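PDB 6T7J: carbon monoxide dehydrogenase from Thermococcus sp. AM4, which catalyses the reversible oxidation of carbon monoxide to carbon dioxide, passing the electrons to iron-sulfur clusters, and is seen here with a nickel-free, broken active-site cluster. Local coordinates for residues N299-C304 with G315-G320. Residues are numbered along the deposited sequence; the frame is centred on the assembly and turned at random.
Sequences NVVGMC and GVPIAG
Gly302 O receives Ala319 N in a nearly straight hydrogen bond of 2.7 Å, the amide approaching almost head-on to the carbonyl (C=O...N 166°), while the CA-H of Ile318 leans on the same oxygen. Gly302 also donates from its own N to Pro317 O at 2.9 Å. These two bonds embrace Ile318 and make the parallel bridge of a beta-alpha-beta unit, in which helix 304-314 links inner strand 297-303 to the short outermost strand 318-320 of a Rossmann-like sheet. Strand 261-268 pairs with the other edge of 297-303.

Side chains pack on both faces of this pairing. Ile318 CG1 lies 3.3 Å from Gly302 O, placed there by its anti position to the backbone N (chi1 -164°). On that face, Val316, which also packs on Val310 of helix 304-314, sets CG1 against Val300 O. The other face carries Val301, whose CG2 lies 3.9 Å from Ala319 CB. Val301 CG1 touches Pro317 CG, and these two side chains cross at about a right angle. Met303 passes its CG alongside the Ala319 methyl, then bends at the thioether (chi3 90°) to bring CE over the Gly320 backbone. Were Met303 replaced by an alanine, Gly320 and the Ala319 methyl would probably lose this cover and a gap would be likely to open beside Val265.

Just past Met303 the chain comes to the active site, where Cys304 touches the broken Fe4S4 cluster. Its CB points away from strand 318-320, and Cys304 O lies 3.8 Å from Ile318 CD1.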
loop_
_atom_site.group_PDB
_atom_site.type_symbol
_atom_site.label_atom_id
_atom_site.label_comp_id
_atom_site.label_asym_id
_atom_site.label_seq_id
_atom_site.Cartn_x
_atom_site.Cartn_y
_atom_site.Cartn_z
ATOM N N ASN A 299 18.504 14.376 -31.971
ATOM C CA ASN A 299 19.178 14.584 -30.699
ATOM C C ASN A 299 18.255 14.082 -29.594
ATOM O O ASN A 299 17.144 14.601 -29.419
ATOM C CB ASN A 299 19.516 16.066 -30.520
ATOM C CG ASN A 299 20.019 16.398 -29.128
ATOM O OD1 ASN A 299 20.923 15.745 -28.607
ATOM N ND2 ASN A 299 19.444 17.432 -28.525
ATOM N N VAL A 300 18.700 13.058 -28.873
ATOM C CA VAL A 300 17.946 12.502 -27.758
ATOM C C VAL A 300 18.574 12.977 -26.460
ATOM O O VAL A 300 19.777 12.796 -26.234
ATOM C CB VAL A 300 17.902 10.968 -27.815
ATOM C CG1 VAL A 300 16.722 10.446 -27.001
ATOM C CG2 VAL A 300 17.807 10.520 -29.243
ATOM N N VAL A 301 17.756 13.587 -25.612
ATOM C CA VAL A 301 18.175 14.068 -24.307
ATOM C C VAL A 301 17.349 13.345 -23.253
ATOM O O VAL A 301 16.274 12.809 -23.531
ATOM C CB VAL A 301 18.017 15.596 -24.187
ATOM C CG1 VAL A 301 18.744 16.283 -25.331
ATOM C CG2 VAL A 301 16.545 15.973 -24.195
ATOM N N GLY A 302 17.872 13.325 -22.032
ATOM C CA GLY A 302 17.194 12.641 -20.951
ATOM C C GLY A 302 16.785 13.559 -19.821
ATOM O O GLY A 302 17.371 14.627 -19.633
ATOM N N MET A 303 15.771 13.152 -19.062
ATOM C CA MET A 303 15.345 13.882 -17.880
ATOM C C MET A 303 15.093 12.892 -16.755
ATOM O O MET A 303 14.663 11.759 -16.991
ATOM C CB MET A 303 14.081 14.713 -18.142
ATOM C CG MET A 303 14.282 15.869 -19.111
ATOM S SD MET A 303 13.013 17.140 -18.945
ATOM C CE MET A 303 13.772 18.197 -17.716
ATOM N N CYS A 304 15.380 13.332 -15.536
ATOM C CA CYS A 304 15.157 12.558 -14.309
ATOM C C CYS A 304 15.963 11.258 -14.387
ATOM O O CYS A 304 17.029 11.209 -15.015
ATOM C CB CYS A 304 13.669 12.376 -14.080
ATOM S SG CYS A 304 12.838 13.875 -13.501
ATOM N N GLY A 315 26.302 8.221 -22.332
ATOM C CA GLY A 315 26.708 9.598 -22.518
ATOM C C GLY A 315 25.628 10.489 -23.079
ATOM O O GLY A 315 25.935 11.563 -23.606
ATOM N N VAL A 316 24.369 10.071 -22.990
ATOM C CA VAL A 316 23.262 10.896 -23.484
ATOM C C VAL A 316 23.196 12.181 -22.668
ATOM O O VAL A 316 23.238 12.125 -21.423
ATOM C CB VAL A 316 21.934 10.121 -23.399
ATOM C CG1 VAL A 316 20.769 11.005 -23.817
ATOM C CG2 VAL A 316 21.995 8.861 -24.252
ATOM N N PRO A 317 23.109 13.353 -23.296
ATOM C CA PRO A 317 23.019 14.594 -22.520
ATOM C C PRO A 317 21.734 14.638 -21.707
ATOM O O PRO A 317 20.671 14.212 -22.165
ATOM C CB PRO A 317 23.049 15.689 -23.593
ATOM C CG PRO A 317 22.572 15.014 -24.838
ATOM C CD PRO A 317 23.077 13.602 -24.748
ATOM N N ILE A 318 21.840 15.146 -20.484
ATOM C CA ILE A 318 20.699 15.264 -19.586
ATOM C C ILE A 318 20.215 16.709 -19.617
ATOM O O ILE A 318 21.010 17.649 -19.487
ATOM C CB ILE A 318 21.056 14.790 -18.162
ATOM C CG1 ILE A 318 19.793 14.531 -17.343
ATOM C CG2 ILE A 318 22.011 15.745 -17.447
ATOM C CD1 ILE A 318 19.855 13.246 -16.546
ATOM N N ALA A 319 18.914 16.889 -19.832
ATOM C CA ALA A 319 18.363 18.214 -20.085
ATOM C C ALA A 319 17.924 18.937 -18.818
ATOM O O ALA A 319 17.900 20.173 -18.801
ATOM C CB ALA A 319 17.180 18.115 -21.051
ATOM N N GLY A 320 17.568 18.210 -17.768
ATOM C CA GLY A 320 17.128 18.855 -16.548
ATOM C C GLY A 320 16.570 17.847 -15.568
ATOM O O GLY A 320 16.465 16.650 -15.853
#